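Local coordinates for protein yahD a copper inducible hydrolase (Lactococcus lactis subsp. lactis, PDB 3OG9) that is probably a copper-inducible hydrolase of the alpha/beta hydrolase fold and binds D-malate in a pocket, at residues N114-M119 with I125-I130; E183-S188 with T194-L199; Y7-G12 with H97-H102. All coordinates share one frame; numbering follows the deposited sequence. Where two conformers were deposited one is given.

Contact 1 (N114-M119 with I125-I130); sequences NVALNM and INFDKI. With MLT (D-malate), chain C.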
loop_
_atom_site.group_PDB
_atom_site.type_symbol
_atom_site.label_atom_id
_atom_site.label_comp_id
_atom_site.label_asym_id
_atom_site.label_seq_id
_atom_site.Cartn_x
_atom_site.Cartn_y
_atom_site.Cartn_z
ATOM N N ASN A 114 4.360 0.052 -0.286
ATOM C CA ASN A 114 5.358 -1.013 -0.156
ATOM C C ASN A 114 4.998 -2.011 0.913
ATOM O O ASN A 114 5.158 -3.235 0.723
ATOM C CB ASN A 114 6.741 -0.372 0.138
ATOM C CG ASN A 114 7.239 0.428 -1.034
ATOM O OD1 ASN A 114 6.735 0.239 -2.135
ATOM N ND2 ASN A 114 8.237 1.311 -0.826
ATOM N N VAL A 115 4.483 -1.481 2.018
ATOM C CA VAL A 115 4.092 -2.266 3.173
ATOM C C VAL A 115 2.843 -3.093 2.870
ATOM O O VAL A 115 2.777 -4.287 3.226
ATOM C CB VAL A 115 3.971 -1.324 4.403
ATOM C CG1 VAL A 115 3.017 -1.841 5.482
ATOM C CG2 VAL A 115 5.369 -1.091 4.972
ATOM N N ALA A 116 1.878 -2.465 2.192
ATOM C CA ALA A 116 0.630 -3.155 1.738
ATOM C C ALA A 116 0.956 -4.329 0.796
ATOM O O ALA A 116 0.423 -5.457 0.924
ATOM C CB ALA A 116 -0.306 -2.167 1.044
ATOM N N LEU A 117 1.830 -4.034 -0.156
ATOM C CA LEU A 117 2.258 -5.005 -1.151
ATOM C C LEU A 117 3.027 -6.156 -0.523
ATOM O O LEU A 117 2.838 -7.323 -0.874
ATOM C CB LEU A 117 3.119 -4.314 -2.185
ATOM C CG LEU A 117 2.360 -3.456 -3.175
ATOM C CD1 LEU A 117 3.395 -2.613 -3.941
ATOM C CD2 LEU A 117 1.509 -4.323 -4.117
ATOM N N ASN A 118 3.869 -5.828 0.446
ATOM C CA ASN A 118 4.591 -6.870 1.167
ATOM C C ASN A 118 3.676 -7.772 2.024
ATOM O O ASN A 118 3.809 -8.996 1.983
ATOM C CB ASN A 118 5.716 -6.243 1.998
ATOM C CG ASN A 118 6.618 -7.293 2.641
ATOM O OD1 ASN A 118 6.389 -7.701 3.775
ATOM N ND2 ASN A 118 7.639 -7.731 1.908
ATOM N N MET A 119 2.748 -7.171 2.777
ATOM C CA MET A 119 1.751 -7.924 3.553
ATOM C C MET A 119 0.922 -8.878 2.683
ATOM O O MET A 119 0.643 -10.011 3.087
ATOM C CB MET A 119 0.818 -6.966 4.277
ATOM C CG MET A 119 1.507 -6.336 5.500
ATOM S SD MET A 119 0.447 -5.252 6.473
ATOM C CE MET A 119 -0.215 -4.168 5.229
ATOM N N ILE A 125 -2.295 -10.309 5.188
ATOM C CA ILE A 125 -3.652 -9.753 5.047
ATOM C C ILE A 125 -4.239 -10.172 3.683
ATOM O O ILE A 125 -3.590 -10.039 2.648
ATOM C CB ILE A 125 -3.731 -8.179 5.157
ATOM C CG1 ILE A 125 -3.146 -7.649 6.463
ATOM C CG2 ILE A 125 -5.200 -7.683 5.106
ATOM C CD1 ILE A 125 -3.512 -6.139 6.830
ATOM N N ASN A 126 -5.474 -10.663 3.708
ATOM C CA ASN A 126 -6.205 -11.023 2.497
ATOM C C ASN A 126 -7.019 -9.835 1.946
ATOM O O ASN A 126 -8.266 -9.868 1.926
ATOM C CB ASN A 126 -7.116 -12.214 2.806
ATOM C CG ASN A 126 -7.727 -12.825 1.554
ATOM O OD1 ASN A 126 -7.096 -12.894 0.493
ATOM N ND2 ASN A 126 -8.968 -13.244 1.672
ATOM N N PHE A 127 -6.317 -8.788 1.504
ATOM C CA PHE A 127 -6.987 -7.671 0.806
ATOM C C PHE A 127 -7.732 -8.180 -0.436
ATOM O O PHE A 127 -7.281 -9.112 -1.120
ATOM C CB PHE A 127 -5.986 -6.613 0.309
ATOM C CG PHE A 127 -5.226 -5.890 1.397
ATOM C CD1 PHE A 127 -5.891 -5.097 2.326
ATOM C CD2 PHE A 127 -3.833 -5.971 1.439
ATOM C CE1 PHE A 127 -5.174 -4.402 3.322
ATOM C CE2 PHE A 127 -3.110 -5.294 2.408
ATOM C CZ PHE A 127 -3.780 -4.511 3.358
ATOM N N ASP A 128 -8.838 -7.528 -0.760
ATOM C CA ASP A 128 -9.536 -7.843 -2.001
ATOM C C ASP A 128 -8.787 -7.272 -3.217
ATOM O O ASP A 128 -8.638 -7.951 -4.248
ATOM C CB ASP A 128 -10.969 -7.318 -1.962
ATOM C CG ASP A 128 -11.736 -7.683 -3.219
ATOM O OD1 ASP A 128 -11.793 -8.893 -3.525
ATOM O OD2 ASP A 128 -12.241 -6.768 -3.907
ATOM N N LYS A 129 -8.332 -6.016 -3.082
ATOM C CA LYS A 129 -7.585 -5.309 -4.144
ATOM C C LYS A 129 -6.526 -4.421 -3.519
ATOM O O LYS A 129 -6.624 -4.087 -2.331
ATOM C CB LYS A 129 -8.495 -4.367 -4.918
ATOM C CG LYS A 129 -9.574 -5.027 -5.672
ATOM C CD LYS A 129 -10.384 -4.037 -6.425
ATOM C CE LYS A 129 -11.368 -4.784 -7.261
ATOM N NZ LYS A 129 -12.363 -5.547 -6.443
ATOM N N ILE A 130 -5.523 -4.038 -4.324
ATOM C CA ILE A 130 -4.510 -3.063 -3.902
ATOM C C ILE A 130 -4.314 -2.015 -4.989
ATOM O O ILE A 130 -4.245 -2.333 -6.168
ATOM C CB ILE A 130 -3.146 -3.762 -3.630
ATOM C CG1 ILE A 130 -3.261 -4.693 -2.419
ATOM C CG2 ILE A 130 -2.006 -2.713 -3.364
ATOM C CD1 ILE A 130 -1.920 -5.228 -1.935
HETATM C C1 MLT C . 10.439 2.699 1.606
HETATM O O1 MLT C . 11.047 2.910 2.690
HETATM O O2 MLT C . 9.343 2.088 1.600
HETATM C C2 MLT C . 11.039 3.157 0.295
HETATM O O3 MLT C . 12.315 3.745 0.477
HETATM C C3 MLT C . 10.105 4.111 -0.451
HETATM C C4 MLT C . 9.915 5.436 0.248
HETATM O O4 MLT C . 9.805 6.451 -0.473
HETATM O O5 MLT C . 9.841 5.576 1.498
#

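Contact 2 (E183-S188 with T194-L199); sequences EIYESS and TQEEVL. Unlike the reference sequence in segment 194-199: Thr194 (reference Met).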
loop_
_atom_site.group_PDB
_atom_site.type_symbol
_atom_site.label_atom_id
_atom_site.label_comp_id
_atom_site.label_asym_id
_atom_site.label_seq_id
_atom_site.Cartn_x
_atom_site.Cartn_y
_atom_site.Cartn_z
ATOM N N GLU A 183 -2.846 -3.944 -13.422
ATOM C CA GLU A 183 -2.895 -2.760 -14.266
ATOM C C GLU A 183 -1.712 -1.881 -13.900
ATOM O O GLU A 183 -1.561 -1.506 -12.735
ATOM C CB GLU A 183 -4.193 -1.984 -14.042
ATOM C CG GLU A 183 -4.265 -0.603 -14.738
ATOM C CD GLU A 183 -4.718 -0.700 -16.181
ATOM O OE1 GLU A 183 -5.397 -1.693 -16.502
ATOM O OE2 GLU A 183 -4.422 0.221 -16.991
ATOM N N ILE A 184 -0.915 -1.517 -14.905
ATOM C CA ILE A 184 0.241 -0.654 -14.686
ATOM C C ILE A 184 0.017 0.726 -15.283
ATOM O O ILE A 184 -0.177 0.838 -16.498
ATOM C CB ILE A 184 1.559 -1.282 -15.276
ATOM C CG1 ILE A 184 1.740 -2.762 -14.859
ATOM C CG2 ILE A 184 2.786 -0.425 -14.954
ATOM C CD1 ILE A 184 1.806 -2.977 -13.366
ATOM N N TYR A 185 0.104 1.769 -14.455
ATOM C CA TYR A 185 -0.005 3.146 -14.932
ATOM C C TYR A 185 1.367 3.836 -14.903
ATOM O O TYR A 185 2.040 3.829 -13.867
ATOM C CB TYR A 185 -0.997 3.968 -14.085
ATOM C CG TYR A 185 -1.108 5.374 -14.621
ATOM C CD1 TYR A 185 -2.008 5.676 -15.657
ATOM C CD2 TYR A 185 -0.267 6.380 -14.164
ATOM C CE1 TYR A 185 -2.106 6.987 -16.183
ATOM C CE2 TYR A 185 -0.340 7.681 -14.684
ATOM C CZ TYR A 185 -1.253 7.968 -15.684
ATOM O OH TYR A 185 -1.298 9.237 -16.185
ATOM N N GLU A 186 1.761 4.439 -16.023
ATOM C CA GLU A 186 3.068 5.097 -16.135
ATOM C C GLU A 186 2.885 6.612 -15.979
ATOM O O GLU A 186 2.190 7.225 -16.787
ATOM C CB GLU A 186 3.752 4.749 -17.467
ATOM C CG GLU A 186 5.243 5.231 -17.529
ATOM C CD GLU A 186 5.957 5.041 -18.866
ATOM O OE1 GLU A 186 5.634 4.101 -19.643
ATOM O OE2 GLU A 186 6.879 5.833 -19.133
ATOM N N SER A 187 3.437 7.190 -14.894
ATOM C CA SER A 187 3.405 8.655 -14.656
ATOM C C SER A 187 4.736 9.297 -15.078
ATOM O O SER A 187 5.666 8.589 -15.434
ATOM C CB SER A 187 3.091 8.960 -13.192
ATOM O OG SER A 187 4.140 8.502 -12.353
ATOM N N SER A 188 4.815 10.624 -15.065
ATOM C CA SER A 188 6.006 11.314 -15.594
ATOM C C SER A 188 6.630 12.300 -14.617
ATOM O O SER A 188 7.409 13.171 -15.020
ATOM C CB SER A 188 5.671 12.047 -16.913
ATOM O OG SER A 188 4.667 13.019 -16.695
ATOM N N THR A 194 0.820 11.869 -8.808
ATOM C CA THR A 194 0.234 12.808 -9.761
ATOM C C THR A 194 -1.280 12.709 -9.807
ATOM O O THR A 194 -1.888 11.631 -9.511
ATOM C CB THR A 194 0.726 12.546 -11.204
ATOM O OG1 THR A 194 0.140 11.322 -11.641
ATOM C CG2 THR A 194 2.250 12.449 -11.275
ATOM N N GLN A 195 -1.903 13.830 -10.178
ATOM C CA GLN A 195 -3.366 13.884 -10.329
ATOM C C GLN A 195 -3.821 12.846 -11.343
ATOM O O GLN A 195 -4.895 12.256 -11.208
ATOM C CB GLN A 195 -3.831 15.309 -10.726
ATOM C CG GLN A 195 -3.607 16.325 -9.541
ATOM C CD GLN A 195 -3.960 17.803 -9.821
ATOM O OE1 GLN A 195 -3.100 18.701 -9.721
ATOM N NE2 GLN A 195 -5.224 18.060 -10.101
ATOM N N GLU A 196 -3.017 12.641 -12.379
ATOM C CA GLU A 196 -3.388 11.742 -13.475
ATOM C C GLU A 196 -3.351 10.286 -13.015
ATOM O O GLU A 196 -4.197 9.478 -13.420
ATOM C CB GLU A 196 -2.462 11.932 -14.691
ATOM C CG GLU A 196 -2.601 13.312 -15.381
ATOM C CD GLU A 196 -1.867 14.477 -14.652
ATOM O OE1 GLU A 196 -1.131 14.252 -13.654
ATOM O OE2 GLU A 196 -2.032 15.642 -15.098
ATOM N N GLU A 197 -2.391 9.935 -12.171
ATOM C CA GLU A 197 -2.396 8.519 -11.736
ATOM C C GLU A 197 -3.556 8.217 -10.802
ATOM O O GLU A 197 -4.083 7.111 -10.811
ATOM C CB GLU A 197 -1.058 8.064 -11.140
ATOM C CG GLU A 197 -0.709 8.635 -9.778
ATOM C CD GLU A 197 0.755 8.309 -9.425
ATOM O OE1 GLU A 197 1.637 9.139 -9.676
ATOM O OE2 GLU A 197 1.020 7.185 -8.956
ATOM N N VAL A 198 -3.952 9.200 -10.000
ATOM C CA VAL A 198 -5.139 9.059 -9.152
ATOM C C VAL A 198 -6.460 8.897 -9.954
ATOM O O VAL A 198 -7.314 8.035 -9.625
ATOM C CB VAL A 198 -5.206 10.189 -8.116
ATOM C CG1 VAL A 198 -6.540 10.179 -7.366
ATOM C CG2 VAL A 198 -4.034 10.055 -7.183
ATOM N N LEU A 199 -6.628 9.695 -11.003
ATOM C CA LEU A 199 -7.775 9.482 -11.905
ATOM C C LEU A 199 -7.741 8.113 -12.608
ATOM O O LEU A 199 -8.797 7.496 -12.823
ATOM C CB LEU A 199 -7.919 10.629 -12.915
ATOM C CG LEU A 199 -8.248 11.983 -12.262
ATOM C CD1 LEU A 199 -8.470 13.058 -13.338
ATOM C CD2 LEU A 199 -9.489 11.874 -11.377
#

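Contact 3 (Y7-G12 with H97-H102); sequences YVFKAG and HDLDVH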
loop_
_atom_site.group_PDB
_atom_site.type_symbol
_atom_site.label_atom_id
_atom_site.label_comp_id
_atom_site.label_asym_id
_atom_site.label_seq_id
_atom_site.Cartn_x
_atom_site.Cartn_y
_atom_site.Cartn_z
ATOM N N TYR A 7 -4.908 6.917 14.151
ATOM C CA TYR A 7 -5.693 6.490 12.971
ATOM C C TYR A 7 -6.894 7.402 12.722
ATOM O O TYR A 7 -7.342 8.102 13.630
ATOM C CB TYR A 7 -6.086 5.007 13.065
ATOM C CG TYR A 7 -7.309 4.700 13.900
ATOM C CD1 TYR A 7 -8.562 4.579 13.307
ATOM C CD2 TYR A 7 -7.209 4.545 15.296
ATOM C CE1 TYR A 7 -9.713 4.303 14.089
ATOM C CE2 TYR A 7 -8.330 4.279 16.071
ATOM C CZ TYR A 7 -9.568 4.140 15.471
ATOM O OH TYR A 7 -10.671 3.862 16.254
ATOM N N VAL A 8 -7.387 7.428 11.480
ATOM C CA VAL A 8 -8.684 8.049 11.137
ATOM C C VAL A 8 -9.651 6.963 10.687
ATOM O O VAL A 8 -9.277 6.084 9.890
ATOM C CB VAL A 8 -8.511 9.037 9.938
ATOM C CG1 VAL A 8 -9.876 9.547 9.403
ATOM C CG2 VAL A 8 -7.660 10.178 10.324
ATOM N N PHE A 9 -10.893 7.030 11.160
ATOM C CA PHE A 9 -11.977 6.255 10.546
ATOM C C PHE A 9 -13.086 7.205 10.062
ATOM O O PHE A 9 -13.473 8.114 10.787
ATOM C CB PHE A 9 -12.523 5.190 11.491
ATOM C CG PHE A 9 -13.763 4.518 10.960
ATOM C CD1 PHE A 9 -13.678 3.634 9.892
ATOM C CD2 PHE A 9 -15.006 4.837 11.460
ATOM C CE1 PHE A 9 -14.811 3.040 9.364
ATOM C CE2 PHE A 9 -16.140 4.243 10.937
ATOM C CZ PHE A 9 -16.039 3.355 9.882
ATOM N N LYS A 10 -13.540 7.035 8.826
ATOM C CA LYS A 10 -14.645 7.835 8.298
ATOM C C LYS A 10 -15.660 6.882 7.718
ATOM O O LYS A 10 -15.357 6.158 6.756
ATOM C CB LYS A 10 -14.189 8.789 7.207
ATOM C CG LYS A 10 -13.496 10.046 7.652
ATOM C CD LYS A 10 -12.894 10.685 6.391
ATOM C CE LYS A 10 -12.906 12.189 6.430
ATOM N NZ LYS A 10 -13.895 12.824 5.517
ATOM N N ALA A 11 -16.861 6.878 8.302
ATOM C CA ALA A 11 -17.823 5.794 8.107
ATOM C C ALA A 11 -18.278 5.505 6.650
ATOM O O ALA A 11 -18.496 4.340 6.281
ATOM C CB ALA A 11 -19.043 6.001 9.028
ATOM N N GLY A 12 -18.437 6.545 5.847
ATOM C CA GLY A 12 -18.970 6.367 4.471
ATOM C C GLY A 12 -20.303 5.637 4.414
ATOM O O GLY A 12 -21.118 5.720 5.338
ATOM N N HIS A 97 -14.920 -1.227 14.077
ATOM C CA HIS A 97 -15.735 -0.412 13.175
ATOM C C HIS A 97 -16.630 -1.233 12.229
ATOM O O HIS A 97 -17.195 -0.696 11.281
ATOM C CB HIS A 97 -14.874 0.643 12.436
ATOM C CG HIS A 97 -14.206 1.614 13.359
ATOM N ND1 HIS A 97 -14.915 2.478 14.170
ATOM C CD2 HIS A 97 -12.900 1.828 13.636
ATOM C CE1 HIS A 97 -14.073 3.186 14.904
ATOM N NE2 HIS A 97 -12.845 2.803 14.609
ATOM N N ASP A 98 -16.755 -2.529 12.499
ATOM C CA ASP A 98 -17.575 -3.432 11.668
ATOM C C ASP A 98 -17.229 -3.452 10.197
ATOM O O ASP A 98 -18.117 -3.373 9.349
ATOM C CB ASP A 98 -19.061 -3.101 11.806
ATOM C CG ASP A 98 -19.683 -3.849 12.922
ATOM O OD1 ASP A 98 -19.930 -5.073 12.730
ATOM O OD2 ASP A 98 -19.889 -3.230 13.989
ATOM N N LEU A 99 -15.937 -3.551 9.904
ATOM C CA LEU A 99 -15.465 -3.612 8.532
ATOM C C LEU A 99 -15.065 -5.053 8.247
ATOM O O LEU A 99 -14.663 -5.782 9.147
ATOM C CB LEU A 99 -14.264 -2.666 8.346
ATOM C CG LEU A 99 -14.395 -1.250 8.945
ATOM C CD1 LEU A 99 -13.116 -0.391 8.726
ATOM C CD2 LEU A 99 -15.618 -0.545 8.373
ATOM N N ASP A 100 -15.200 -5.451 6.988
ATOM C CA ASP A 100 -14.802 -6.773 6.498
ATOM C C ASP A 100 -13.443 -6.690 5.800
ATOM O O ASP A 100 -13.329 -6.076 4.749
ATOM C CB ASP A 100 -15.841 -7.247 5.497
ATOM C CG ASP A 100 -17.161 -7.572 6.158
ATOM O OD1 ASP A 100 -17.135 -8.062 7.317
ATOM O OD2 ASP A 100 -18.208 -7.325 5.522
ATOM N N VAL A 101 -12.437 -7.311 6.407
ATOM C CA VAL A 101 -11.067 -7.276 5.906
ATOM C C VAL A 101 -10.985 -7.921 4.516
ATOM O O VAL A 101 -10.287 -7.408 3.632
ATOM C CB VAL A 101 -10.120 -7.931 6.925
ATOM C CG1 VAL A 101 -8.734 -8.070 6.376
ATOM C CG2 VAL A 101 -10.092 -7.087 8.206
ATOM N N HIS A 102 -11.737 -9.003 4.293
ATOM C CA HIS A 102 -11.708 -9.667 2.977
ATOM C C HIS A 102 -12.241 -8.783 1.820
ATOM O O HIS A 102 -12.071 -9.127 0.652
ATOM C CB HIS A 102 -12.462 -11.001 3.028
ATOM C CG HIS A 102 -13.948 -10.838 3.082
ATOM N ND1 HIS A 102 -14.639 -10.658 4.261
ATOM C CD2 HIS A 102 -14.871 -10.791 2.094
ATOM C CE1 HIS A 102 -15.922 -10.507 3.994
ATOM N NE2 HIS A 102 -16.087 -10.587 2.687
#

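Contact 1 (N114-M119 with I125-I130)
Phe127 turns the rim of its ring toward the helix: near the ring plane, its CE2 meets Ala116 O at 3.8 Å and its CZ meets Met119 CE at 4.0 Å. One face of the ring is covered from within its own segment, with Ile125 CG2 3.7 Å above the plane and over the centre. Met119 reaches the ring because its chain, extended as far as SD, bends at the last torsion (chi3 -51°) and swings CE back to the aromatic rim. On the way, SD lies 4.1 Å from Ile125 CD1, the two side chains running alongside and pointing the same way. Two residues earlier on the helix, Leu117 crosses Ile130 at a slant, with CD2 of the leucine 3.9 Å from CG2 of the isoleucine; the other branch of Ile130 ends with CD1 3.7 Å from Ala116 O. No hydrogen bond spans the two segments, so the join is apolar packing, and all six touching residues are buried. Asn114 faces another task: its ND2 gives a fairly straight bond (165°) of 2.8 Å to O2 of D-malate, while its OD1 is held by Met136 N, which fixes the turn of the amide. The arrangement is the helix-to-strand return of a beta-alpha-beta unit (strand 105-109, helix 111-121, strand 129-133), whose helix follows the probable nucleophile elbow at Ser110 of an alpha/beta hydrolase.

Contact 2 (E183-S188 with T194-L199)
Tyr185 lays one face of its ring against the first turn of helix 195-208. Glu197 CA sits 4.1 Å from the ring centroid and 27° off its normal, a CH-pi contact, and Glu197 CB comes within 3.6 Å of Tyr185 CD2. The ring gets there because CG lies anti to the backbone N (chi1 -179°), which carries the ring toward the helix. Its tip passes on to the preceding residue, with OH 3.3 Å from Glu196 CB; beyond that carbon the Glu196 chain bends and leads away. With an alanine in place of Tyr185, the helix backbone at Glu197 would lose the ring that covers it, and a gap is likely to open between strand and helix. Closer to the loop, Ser187 CB packs on Thr194 CG2 at 4.1 Å.

The next shell fixes this turn. Thr194, a methionine in the reference sequence, is the N-cap: its OG1 accepts from Glu197 N at 2.9 Å, and in return Glu197 OE1 accepts from Thr194 N at 3.0 Å, from above the carboxylate plane. This reciprocal pair is a capping box, and it ties the Glu197 side chain back over the start of the helix. The same OE1 also bonds to His134 NE2 and OE2 to Ser155 OG, so both carboxylate oxygens of this buried glutamate are satisfied.

Strand 181-186 forms the edge of the sheet, its Tyr185 backbone paired with Leu154 and Tyr156 of strand 151-156. The Tyr185 side chain also touches Phe153 and Ala200, while Glu197 and Val198 rest on Phe133, so the start of the helix packs on strands from edge strand 181-186 in to strand 129-133.

Contact 3 (Y7-G12 with H97-H102)
His97 lies flat over Phe9 and reaches past it to Tyr7. Followed outward, its CB stands over the Phe9 face, 3.9 Å from the ring centroid, a CH-pi contact. CG comes next, above the middle of the phenyl ring, and from here the imidazole runs in an offset stack with Phe9, the centroids 4.2 Å apart and the planes only 9° from parallel. Of the two ring atoms bonded to CG, ND1 is 3.6 Å from Phe9 CD2, whereas CD2 of the histidine passes over Phe9 CG. The two side chains run antiparallel, so each ring has the CB of the other over its face: Phe9 CB sits 4.1 Å from the imidazole centroid. CE1 remains over the phenyl ring, near Phe9 CD2, and also nears Tyr7 OH. At the tip, His97 NE2 forms a hydrogen bond of 2.9 Å with Tyr7 OH; the geometry leaves open which of the two gives the proton.

Here Tyr7 comes from the opposite direction, and its ring meets that of His97 rim to rim, the planes at 54°. Its hydroxyl is also bonded to Lys96 NZ, just before His97, so two neighbouring residues hold it. A chi1 of 172°, with CG opposite the backbone N, carries the Phe9 ring out beneath the imidazole. Phe9 CE1 also packs on Leu99, 3.8 Å from Leu99 CD2, and the other face of the phenyl ring is met by Ala11 N.

Asp98, with positive phi, closes helix 76-97 in a Schellman motif. Tyr7, Phe9 and His97 thus form an aromatic cluster that pins this helix end to strand 7-10, the antiparallel edge strand of the otherwise parallel sheet of an alpha/beta hydrolase.

Overall arrangement
From the N terminus, contact 3 opens on edge strand 7-10 and closes only after helix 76-97, so it spans the longest loop, bringing together ends 85 residues apart. Contact 1 follows after strand 105-109, with helix 111-121 turning back to interior strand 129-133. Contact 2 comes last, with edge strand 181-186 turning into the C-terminal helix 195-208. The three run in series, none nested or crossed, yet all reach one seven-stranded sheet: contacts 3 and 2 hold its opposite edges, the centres of the two contacts about 26 Å apart, and contact 1 its interior. Contacts 1 and 3 touch directly, Ile125 CG2 packing on Val101 CG1 at 3.8 Å; contact 2 stands apart from both.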